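ABC transporter, ATP binding protein (Sulfolobus solfataricus, PDB 1OXT) couples ATP hydrolysis to glucose uptake as the nucleotide-binding subunit of an ABC transporter. Local coordinates at residues A[31-36]-A[192-197]; A[84-89]-A[161-166]; A[258-263]-A[316-321]; A[299-304]-A[330-335]. All coordinates share one frame; numbering follows the deposited sequence.

Interaction 1: A[31-36]-A[192-197]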
# COMPACT_ATOMS: atom_id res chain seq x y z
N GLY A 31 3.91 12.40 13.10
CA GLY A 31 2.49 12.06 13.13
C GLY A 31 1.88 11.70 11.79
O GLY A 31 0.68 11.47 11.69
N GLU A 32 2.70 11.65 10.74
CA GLU A 32 2.19 11.31 9.42
C GLU A 32 1.94 9.81 9.31
O GLU A 32 2.65 9.00 9.92
CB GLU A 32 3.18 11.78 8.34
CG GLU A 32 2.67 11.63 6.91
CD GLU A 32 3.64 12.17 5.85
OE1 GLU A 32 3.17 12.54 4.76
OE2 GLU A 32 4.86 12.22 6.10
N ARG A 33 0.91 9.42 8.56
CA ARG A 33 0.67 8.01 8.28
C ARG A 33 1.25 7.76 6.89
O ARG A 33 0.69 8.18 5.88
CB ARG A 33 -0.82 7.68 8.29
CG ARG A 33 -1.40 7.46 9.68
CD ARG A 33 -2.91 7.47 9.71
NE ARG A 33 -3.43 8.63 9.01
CZ ARG A 33 -4.56 9.24 9.31
NH1 ARG A 33 -5.32 8.80 10.30
NH2 ARG A 33 -4.95 10.30 8.61
N PHE A 34 2.38 7.09 6.85
CA PHE A 34 3.08 6.91 5.58
C PHE A 34 3.07 5.45 5.16
O PHE A 34 3.34 4.58 5.96
CB PHE A 34 4.51 7.41 5.74
CG PHE A 34 5.24 7.54 4.44
CD1 PHE A 34 5.22 8.73 3.75
CD2 PHE A 34 5.93 6.47 3.92
CE1 PHE A 34 5.90 8.85 2.55
CE2 PHE A 34 6.61 6.57 2.73
CZ PHE A 34 6.59 7.77 2.03
N GLY A 35 2.77 5.19 3.90
CA GLY A 35 2.73 3.82 3.42
C GLY A 35 3.75 3.55 2.33
O GLY A 35 4.15 4.44 1.58
N ILE A 36 4.19 2.30 2.25
CA ILE A 36 5.08 1.88 1.17
C ILE A 36 4.37 0.76 0.43
O ILE A 36 3.99 -0.24 1.03
CB ILE A 36 6.44 1.40 1.67
CG1 ILE A 36 7.24 2.57 2.25
CG2 ILE A 36 7.23 0.78 0.52
CD1 ILE A 36 7.84 3.44 1.21
N VAL A 192 0.92 9.07 16.87
CA VAL A 192 2.21 8.49 16.51
C VAL A 192 2.47 8.56 15.02
O VAL A 192 1.56 8.52 14.20
CB VAL A 192 2.36 7.00 16.94
CG1 VAL A 192 2.28 6.86 18.43
CG2 VAL A 192 1.32 6.12 16.26
N THR A 193 3.74 8.70 14.67
CA THR A 193 4.08 8.55 13.29
C THR A 193 3.85 7.11 12.97
O THR A 193 4.01 6.23 13.80
CB THR A 193 5.56 8.89 13.12
OG1 THR A 193 5.78 10.24 13.55
CG2 THR A 193 5.95 8.77 11.65
N LEU A 194 3.44 6.83 11.75
CA LEU A 194 3.14 5.46 11.39
C LEU A 194 3.68 5.09 10.01
O LEU A 194 3.55 5.84 9.04
CB LEU A 194 1.64 5.23 11.46
CG LEU A 194 1.11 3.89 10.96
CD1 LEU A 194 -0.25 3.61 11.55
CD2 LEU A 194 1.06 3.89 9.43
N LEU A 195 4.30 3.92 9.92
CA LEU A 195 4.81 3.43 8.65
C LEU A 195 4.22 2.04 8.42
O LEU A 195 4.33 1.17 9.27
CB LEU A 195 6.34 3.36 8.66
CG LEU A 195 6.98 2.64 7.47
CD1 LEU A 195 6.67 3.37 6.17
CD2 LEU A 195 8.50 2.51 7.66
N VAL A 196 3.58 1.86 7.28
CA VAL A 196 3.01 0.58 6.93
C VAL A 196 3.54 0.20 5.55
O VAL A 196 3.55 1.02 4.64
CB VAL A 196 1.47 0.64 6.93
CG1 VAL A 196 0.95 1.65 5.90
CG2 VAL A 196 0.88 -0.74 6.70
N VAL A 197 4.03 -1.02 5.41
CA VAL A 197 4.47 -1.48 4.09
C VAL A 197 3.56 -2.62 3.69
O VAL A 197 3.11 -3.37 4.54
CB VAL A 197 5.97 -1.89 4.06
CG1 VAL A 197 6.86 -0.72 4.47
CG2 VAL A 197 6.24 -3.10 4.93

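Interaction 2: A[84-89]-A[161-166]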
# COMPACT_ATOMS: atom_id res chain seq x y z
N ILE A 84 9.93 2.70 19.27
CA ILE A 84 9.16 2.13 18.19
C ILE A 84 8.26 1.03 18.71
O ILE A 84 8.61 0.31 19.63
CB ILE A 84 10.11 1.53 17.15
CG1 ILE A 84 10.96 2.62 16.50
CG2 ILE A 84 9.33 0.73 16.10
CD1 ILE A 84 12.01 2.08 15.52
N GLY A 85 7.10 0.91 18.10
CA GLY A 85 6.23 -0.19 18.38
C GLY A 85 6.12 -0.95 17.10
O GLY A 85 5.97 -0.39 16.02
N MET A 86 6.25 -2.26 17.17
CA MET A 86 6.28 -3.09 15.98
C MET A 86 5.17 -4.13 15.91
O MET A 86 4.95 -4.89 16.84
CB MET A 86 7.63 -3.80 15.86
CG MET A 86 8.78 -2.92 15.40
SD MET A 86 10.33 -3.85 15.28
CE MET A 86 10.65 -4.22 16.98
N VAL A 87 4.46 -4.16 14.79
CA VAL A 87 3.48 -5.22 14.54
C VAL A 87 3.85 -5.82 13.20
O VAL A 87 3.56 -5.23 12.16
CB VAL A 87 2.06 -4.66 14.45
CG1 VAL A 87 1.08 -5.79 14.12
CG2 VAL A 87 1.67 -3.97 15.74
N PHE A 88 4.50 -6.97 13.18
CA PHE A 88 4.92 -7.48 11.88
C PHE A 88 3.95 -8.40 11.13
O PHE A 88 2.74 -8.29 11.29
CB PHE A 88 6.39 -7.95 11.87
CG PHE A 88 7.38 -6.80 11.82
CD1 PHE A 88 8.64 -6.93 12.38
CD2 PHE A 88 7.03 -5.59 11.23
CE1 PHE A 88 9.54 -5.87 12.34
CE2 PHE A 88 7.93 -4.54 11.19
CZ PHE A 88 9.19 -4.67 11.75
N GLN A 89 4.49 -9.32 10.32
CA GLN A 89 3.66 -10.13 9.44
C GLN A 89 2.59 -10.93 10.17
O GLN A 89 1.48 -11.12 9.67
CB GLN A 89 4.53 -11.07 8.61
CG GLN A 89 3.82 -11.71 7.43
CD GLN A 89 4.78 -12.45 6.52
OE1 GLN A 89 5.25 -11.89 5.53
NE2 GLN A 89 5.08 -13.69 6.87
N LEU A 161 6.62 6.00 17.21
CA LEU A 161 6.57 5.47 15.84
C LEU A 161 5.99 4.06 15.83
O LEU A 161 6.48 3.18 16.53
CB LEU A 161 7.96 5.43 15.19
CG LEU A 161 8.09 4.76 13.81
CD1 LEU A 161 7.32 5.52 12.70
CD2 LEU A 161 9.56 4.56 13.38
N LEU A 162 4.92 3.86 15.06
CA LEU A 162 4.34 2.53 14.96
C LEU A 162 4.67 1.96 13.58
O LEU A 162 4.42 2.58 12.55
CB LEU A 162 2.83 2.57 15.22
CG LEU A 162 2.04 1.27 15.14
CD1 LEU A 162 2.40 0.32 16.29
CD2 LEU A 162 0.54 1.59 15.16
N LEU A 163 5.27 0.78 13.58
CA LEU A 163 5.75 0.14 12.36
C LEU A 163 4.91 -1.08 12.03
O LEU A 163 4.79 -2.00 12.85
CB LEU A 163 7.21 -0.27 12.54
CG LEU A 163 8.32 0.59 11.91
CD1 LEU A 163 8.02 2.07 11.91
CD2 LEU A 163 9.68 0.31 12.57
N LEU A 164 4.32 -1.11 10.84
CA LEU A 164 3.47 -2.23 10.44
C LEU A 164 3.98 -2.89 9.17
O LEU A 164 4.05 -2.27 8.14
CB LEU A 164 2.02 -1.76 10.24
CG LEU A 164 1.35 -1.10 11.44
CD1 LEU A 164 -0.09 -0.69 11.13
CD2 LEU A 164 1.37 -2.04 12.62
N ASP A 165 4.34 -4.16 9.25
CA ASP A 165 4.82 -4.84 8.06
C ASP A 165 3.79 -5.87 7.57
O ASP A 165 3.65 -6.92 8.16
CB ASP A 165 6.18 -5.51 8.30
CG ASP A 165 6.78 -6.07 7.02
OD1 ASP A 165 8.02 -6.18 6.91
OD2 ASP A 165 6.07 -6.41 6.05
N GLU A 166 3.08 -5.53 6.50
CA GLU A 166 2.05 -6.41 5.95
C GLU A 166 1.23 -7.05 7.05
O GLU A 166 1.07 -8.27 7.08
CB GLU A 166 2.67 -7.50 5.07
CG GLU A 166 3.67 -6.96 4.06
CD GLU A 166 3.43 -7.48 2.66
OE1 GLU A 166 2.33 -7.27 2.11
OE2 GLU A 166 4.36 -8.10 2.10

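Interaction 3: A[258-263]-A[316-321]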
# COMPACT_ATOMS: atom_id res chain seq x y z
N ILE A 258 -5.70 3.22 -32.02
CA ILE A 258 -5.66 1.79 -31.77
C ILE A 258 -6.85 1.18 -32.49
O ILE A 258 -7.96 1.16 -31.98
CB ILE A 258 -5.75 1.51 -30.25
CG1 ILE A 258 -4.70 2.33 -29.50
CG2 ILE A 258 -5.61 0.02 -29.98
CD1 ILE A 258 -4.68 2.09 -28.00
N GLY A 259 -6.62 0.69 -33.70
CA GLY A 259 -7.71 0.18 -34.50
C GLY A 259 -8.74 1.29 -34.66
O GLY A 259 -8.39 2.43 -34.98
N SER A 260 -10.00 0.96 -34.43
CA SER A 260 -11.09 1.92 -34.57
C SER A 260 -11.16 2.94 -33.43
O SER A 260 -12.00 3.84 -33.45
CB SER A 260 -12.42 1.17 -34.64
OG SER A 260 -12.64 0.48 -33.42
N LEU A 261 -10.30 2.79 -32.43
CA LEU A 261 -10.33 3.68 -31.26
C LEU A 261 -9.28 4.80 -31.34
O LEU A 261 -8.14 4.57 -31.75
CB LEU A 261 -10.13 2.89 -29.97
CG LEU A 261 -11.33 2.46 -29.13
CD1 LEU A 261 -12.48 1.96 -29.97
CD2 LEU A 261 -10.90 1.41 -28.11
N ARG A 262 -9.67 6.00 -30.94
CA ARG A 262 -8.78 7.15 -30.95
C ARG A 262 -8.80 7.89 -29.63
O ARG A 262 -9.84 8.41 -29.23
N PHE A 263 -7.66 7.94 -28.96
CA PHE A 263 -7.57 8.59 -27.65
C PHE A 263 -6.92 9.96 -27.78
O PHE A 263 -5.78 10.09 -28.21
CB PHE A 263 -6.81 7.71 -26.66
CG PHE A 263 -7.43 6.37 -26.46
CD1 PHE A 263 -7.12 5.31 -27.30
CD2 PHE A 263 -8.35 6.16 -25.44
CE1 PHE A 263 -7.70 4.07 -27.12
CE2 PHE A 263 -8.93 4.93 -25.26
CZ PHE A 263 -8.61 3.88 -26.10
N THR A 316 -12.76 -5.26 -27.91
CA THR A 316 -11.61 -4.86 -28.64
C THR A 316 -12.08 -3.83 -29.61
O THR A 316 -13.27 -3.70 -29.89
CB THR A 316 -11.07 -6.07 -29.39
OG1 THR A 316 -12.03 -6.48 -30.37
CG2 THR A 316 -10.83 -7.23 -28.42
N PRO A 317 -11.19 -2.96 -30.08
CA PRO A 317 -11.55 -1.99 -31.13
C PRO A 317 -11.72 -2.76 -32.42
O PRO A 317 -11.24 -3.89 -32.50
CB PRO A 317 -10.30 -1.11 -31.23
CG PRO A 317 -9.51 -1.39 -29.96
CD PRO A 317 -9.80 -2.81 -29.62
N LEU A 318 -12.42 -2.19 -33.40
CA LEU A 318 -12.52 -2.85 -34.68
C LEU A 318 -11.10 -2.95 -35.22
O LEU A 318 -10.25 -2.11 -34.89
CB LEU A 318 -13.41 -2.07 -35.65
CG LEU A 318 -14.87 -1.88 -35.23
CD1 LEU A 318 -15.73 -1.51 -36.44
CD2 LEU A 318 -15.40 -3.13 -34.54
N ASP A 319 -10.86 -3.97 -36.04
CA ASP A 319 -9.54 -4.27 -36.60
C ASP A 319 -8.39 -4.01 -35.62
O ASP A 319 -7.49 -3.21 -35.88
CB ASP A 319 -9.33 -3.62 -37.98
CG ASP A 319 -8.94 -2.16 -37.89
OD1 ASP A 319 -9.80 -1.33 -37.52
OD2 ASP A 319 -7.81 -1.74 -38.22
N SER A 320 -8.45 -4.71 -34.49
CA SER A 320 -7.41 -4.65 -33.48
C SER A 320 -7.63 -5.80 -32.51
O SER A 320 -8.74 -6.30 -32.36
CB SER A 320 -7.46 -3.31 -32.73
OG SER A 320 -6.52 -3.30 -31.66
N GLU A 321 -6.56 -6.22 -31.84
CA GLU A 321 -6.65 -7.32 -30.89
C GLU A 321 -6.49 -6.82 -29.46
O GLU A 321 -6.58 -7.60 -28.51
CB GLU A 321 -5.62 -8.39 -31.21

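Interaction 4: A[299-304]-A[330-335]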
# COMPACT_ATOMS: atom_id res chain seq x y z
N GLY A 299 -16.39 -0.38 -30.96
CA GLY A 299 -15.74 -1.58 -30.48
C GLY A 299 -16.65 -2.76 -30.68
O GLY A 299 -17.77 -2.62 -31.16
N LYS A 300 -16.18 -3.94 -30.31
CA LYS A 300 -16.97 -5.15 -30.42
C LYS A 300 -16.67 -6.03 -29.22
O LYS A 300 -15.51 -6.28 -28.90
CB LYS A 300 -16.64 -5.90 -31.71
N VAL A 301 -17.72 -6.48 -28.54
CA VAL A 301 -17.55 -7.33 -27.37
C VAL A 301 -16.85 -8.62 -27.77
O VAL A 301 -17.27 -9.31 -28.71
CB VAL A 301 -18.91 -7.66 -26.70
CG1 VAL A 301 -18.70 -8.67 -25.58
CG2 VAL A 301 -19.56 -6.39 -26.17
N LYS A 302 -15.76 -8.93 -27.07
CA LYS A 302 -15.00 -10.15 -27.33
C LYS A 302 -15.52 -11.28 -26.44
O LYS A 302 -15.73 -12.39 -26.90
CB LYS A 302 -13.50 -9.92 -27.08
CG LYS A 302 -12.64 -11.19 -27.18
CD LYS A 302 -11.15 -10.85 -27.10
CE LYS A 302 -10.26 -12.09 -27.20
NZ LYS A 302 -10.27 -12.90 -25.94
N VAL A 303 -15.73 -10.98 -25.16
CA VAL A 303 -16.21 -11.98 -24.22
C VAL A 303 -16.75 -11.30 -22.97
O VAL A 303 -16.38 -10.17 -22.66
CB VAL A 303 -15.05 -12.90 -23.86
CG1 VAL A 303 -14.10 -12.18 -22.91
CG2 VAL A 303 -15.58 -14.15 -23.18
N ILE A 304 -17.61 -12.01 -22.24
CA ILE A 304 -18.20 -11.46 -21.02
C ILE A 304 -18.07 -12.43 -19.85
O ILE A 304 -18.25 -13.62 -20.01
CB ILE A 304 -19.69 -11.15 -21.26
CG1 ILE A 304 -20.29 -10.37 -20.09
CG2 ILE A 304 -20.46 -12.43 -21.48
CD1 ILE A 304 -21.77 -10.05 -20.28
N HIS A 330 -25.21 -4.28 -16.51
CA HIS A 330 -25.86 -4.50 -17.79
C HIS A 330 -24.94 -5.29 -18.72
O HIS A 330 -23.90 -4.79 -19.14
CB HIS A 330 -26.24 -3.17 -18.44
CG HIS A 330 -26.91 -3.33 -19.76
ND1 HIS A 330 -28.19 -3.83 -19.89
CD2 HIS A 330 -26.48 -3.06 -21.02
CE1 HIS A 330 -28.52 -3.85 -21.17
NE2 HIS A 330 -27.50 -3.39 -21.88
N PRO A 331 -25.35 -6.50 -19.06
CA PRO A 331 -24.57 -7.37 -19.96
C PRO A 331 -24.73 -7.04 -21.44
O PRO A 331 -25.83 -6.75 -21.90
CB PRO A 331 -25.18 -8.75 -19.69
CG PRO A 331 -26.60 -8.44 -19.40
CD PRO A 331 -26.59 -7.15 -18.61
N ILE A 332 -23.63 -7.07 -22.17
CA ILE A 332 -23.66 -6.92 -23.62
C ILE A 332 -22.90 -8.12 -24.13
O ILE A 332 -21.82 -8.43 -23.63
CB ILE A 332 -23.00 -5.62 -24.06
CG1 ILE A 332 -23.65 -4.44 -23.33
CG2 ILE A 332 -23.13 -5.46 -25.56
CD1 ILE A 332 -23.21 -3.09 -23.85
N HIS A 333 -23.47 -8.81 -25.11
CA HIS A 333 -22.91 -10.11 -25.50
C HIS A 333 -21.85 -10.14 -26.59
O HIS A 333 -21.64 -9.17 -27.32
CB HIS A 333 -24.05 -11.08 -25.79
CG HIS A 333 -25.05 -11.14 -24.67
ND1 HIS A 333 -24.78 -11.77 -23.47
CD2 HIS A 333 -26.29 -10.62 -24.56
CE1 HIS A 333 -25.83 -11.65 -22.68
NE2 HIS A 333 -26.76 -10.96 -23.31
N SER A 334 -21.17 -11.28 -26.68
CA SER A 334 -20.10 -11.48 -27.65
C SER A 334 -20.56 -11.20 -29.07
O SER A 334 -21.65 -11.61 -29.46
CB SER A 334 -19.56 -12.91 -27.55
OG SER A 334 -18.52 -13.12 -28.49
N GLY A 335 -19.74 -10.50 -29.84
CA GLY A 335 -20.06 -10.21 -31.23
C GLY A 335 -20.79 -8.89 -31.42
O GLY A 335 -20.80 -8.34 -32.51

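Interaction 1: A[31-36]-A[192-197]
Gly31 meets Thr193 where two parallel strands begin to pair: the backbone N of Gly31 donates to the threonine OG1 at 2.9 Å in a nearly straight bond (161°). With OG1 opposite the carbonyl carbon of its own residue (chi1 -60°), the hydroxyl is carried to Gly31, while CG2 lies near Glu32 O. The backbones then bond alternately: Leu194 N to Glu32 O, Phe34 N to Leu194 O at 2.8 Å, Val196 N to Phe34 O, and Ile36 N to Val196 O at 2.8 Å. On one face of the sheet Phe34 and Leu195 lie side by side, the leucine CD1 reaching the ring edge at CD2, 3.9 Å away. Next to them Ile36 CB presses on Val197 CG1 at 3.5 Å. On the other face Gly35 CA lies 3.7 Å from Val196 CG1. Further out, helix 44-52 covers Ile36 and Leu195, helix 176-190 covers Leu194, and salt bridges join Arg33 to Asp209 and Glu32 to Arg210. Thr193 OG1 also bonds Val2 O, and a valine here would probably leave both the Gly31 N-H and the Val2 carbonyl without the hydroxyl that links them. The chemistry is thus backbone polarity satisfied between largely apolar side chains, and strand 33-37 leads on into the Walker A loop, whose residues are inferred to bind ATP.

Interaction 2: A[84-89]-A[161-166]
Strand 84-87 runs parallel to strand 161-165, the axes approaching to 4.7 Å at an angle of 20°. Four backbone bonds join them in alternation: Gly85 N to Leu161 O, Leu163 N to Gly85 O, Val87 N to Leu163 O, which is almost perfectly straight (176°), and a longer one from Asp165 N to Val87 O at 3.2 Å. On one face Ile84 and Leu161 lie alongside each other, CG1 of the isoleucine 3.9 Å from the leucine CD2. Ile84 CG2, anti to the backbone N (chi1 -65° for CG1), meets Leu163 CD2 at 3.6 Å, the two side chains crossing at a slant. On the opposite face Val87 and Leu164 point the same way, packed tighter than usual van der Waals contact, with Val87 CB 3.3 Å from Leu164 CD2. On the same face, Leu162 CD1 rests 3.6 Å from Gly85 O, where the glycine has no side chain. Helix 143-155 packs on Val87 and Leu162, and helix 44-52 on Leu163 and Phe88. At the end of the strand, Asp165 OD1 is hydrogen-bonded to Thr45 OG1 of the P-loop, while Gln89 and Glu166, both inferred to bind ATP, lie just after their strands. This is the arrangement of an ABC ATPase: the Walker B strand, which ends at Asp165 and is followed by Glu166, runs beside the strand leading into the Q-loop.

Interaction 3: A[258-263]-A[316-321]
Ser260, at the tip of a tight beta hairpin, reaches Leu318 of segment 316-321. The hairpin turns through a type II' beta turn from Ile258 to Leu261, closed by reciprocal backbone bonds between those two residues, and its tip meets a second antiparallel sheet of the C-terminal region. One short side chain makes two polar links to the neighbouring sheet. The serine CB packs on Leu318 CB at 3.5 Å. One bond further, OG lies between the backbone N and carbonyl carbon of its own residue (chi1 63°), a placement that lets it accept from Leu318 N at 2.7 Å; the same oxygen is also bonded to Lys298 O on strand 293-307. The backbone repeats the link in reverse, Ser260 N donating to Leu318 O at 3.1 Å along a rather bent path (142°). Pro317 supplies the apolar part. Its CB sits 3.3 Å from Ile258 O, and its CG meets Leu261 CD2 at 3.6 Å, the leucine chain crossing the ring at about a right angle. Gly259 suits both the turn and the neighbour: its phi is positive, and any CB would run into Leu318 O and Ser320 CB. Arg262 ties the hairpin to Val296 through backbone bonding. The methyl CG2 of Ile258 comes within 3.8 Å of Ser320 OG, a hydroxyl that is itself hydrogen-bonded to Glu322 N.

Interaction 4: A[299-304]-A[330-335]
Strand residues 299-304 run beside the irregular loop 330-335, where Val301 stands opposite Ser334 and accepts a bond on its O from Gly335 N at 3.0 Å, nearly straight at the hydrogen (173°) though the donor is tilted from the carbonyl plane. A weak second bond runs from Ser334 OG to Lys302 O at 3.3 Å. Val301 has the largest share of the contact: its CB lies 3.2 Å from His333 O, and CG1 is 3.5 Å from the same His333 O. CG2, opposite the carbonyl carbon, is turned to Ile332, meeting its CG2 at 3.7 Å with the two side chains roughly perpendicular. A classic beta bulge, in which Lys302 and Val303 both face Thr314 of strand 310-317, interrupts the alternation here, so that Val301 and Ile304, three residues apart, both point to the loop. An alanine in place of Val301 would probably open a gap beside the His333 carbonyl and leave the Ile332 methyl without its neighbour. Ile304 is fully extended (chi1 -171°), which carries CD1 out to Pro331 CB at 3.7 Å; the two side chains lie alongside each other, and CD1 is equally near Ile332 O. Phe311 touches both Ile304 and Pro331, and backbone bonding between Val301 and Glu336 continues the pairing toward strand 337-343.

The four contacts fall into two pairs, one in each part of the chain. Interactions 1 and 2, with centres 10 Å apart, share the mixed sheet of the ATPase domain, where strands 161-165 and 193-198 are neighbours; interaction 2 is nested inside the loop that interaction 1 closes. Interactions 3 and 4, about 15 Å apart between centres, come later and interlock along the chain, their segments alternating, with strands 293-307 and 310-317 paired between them. The centre of interaction 1 lies about 43 Å from those of both interactions 3 and 4. The nucleotide-binding core and the C-terminal domain of unknown function are thus built from separate sets of contacts.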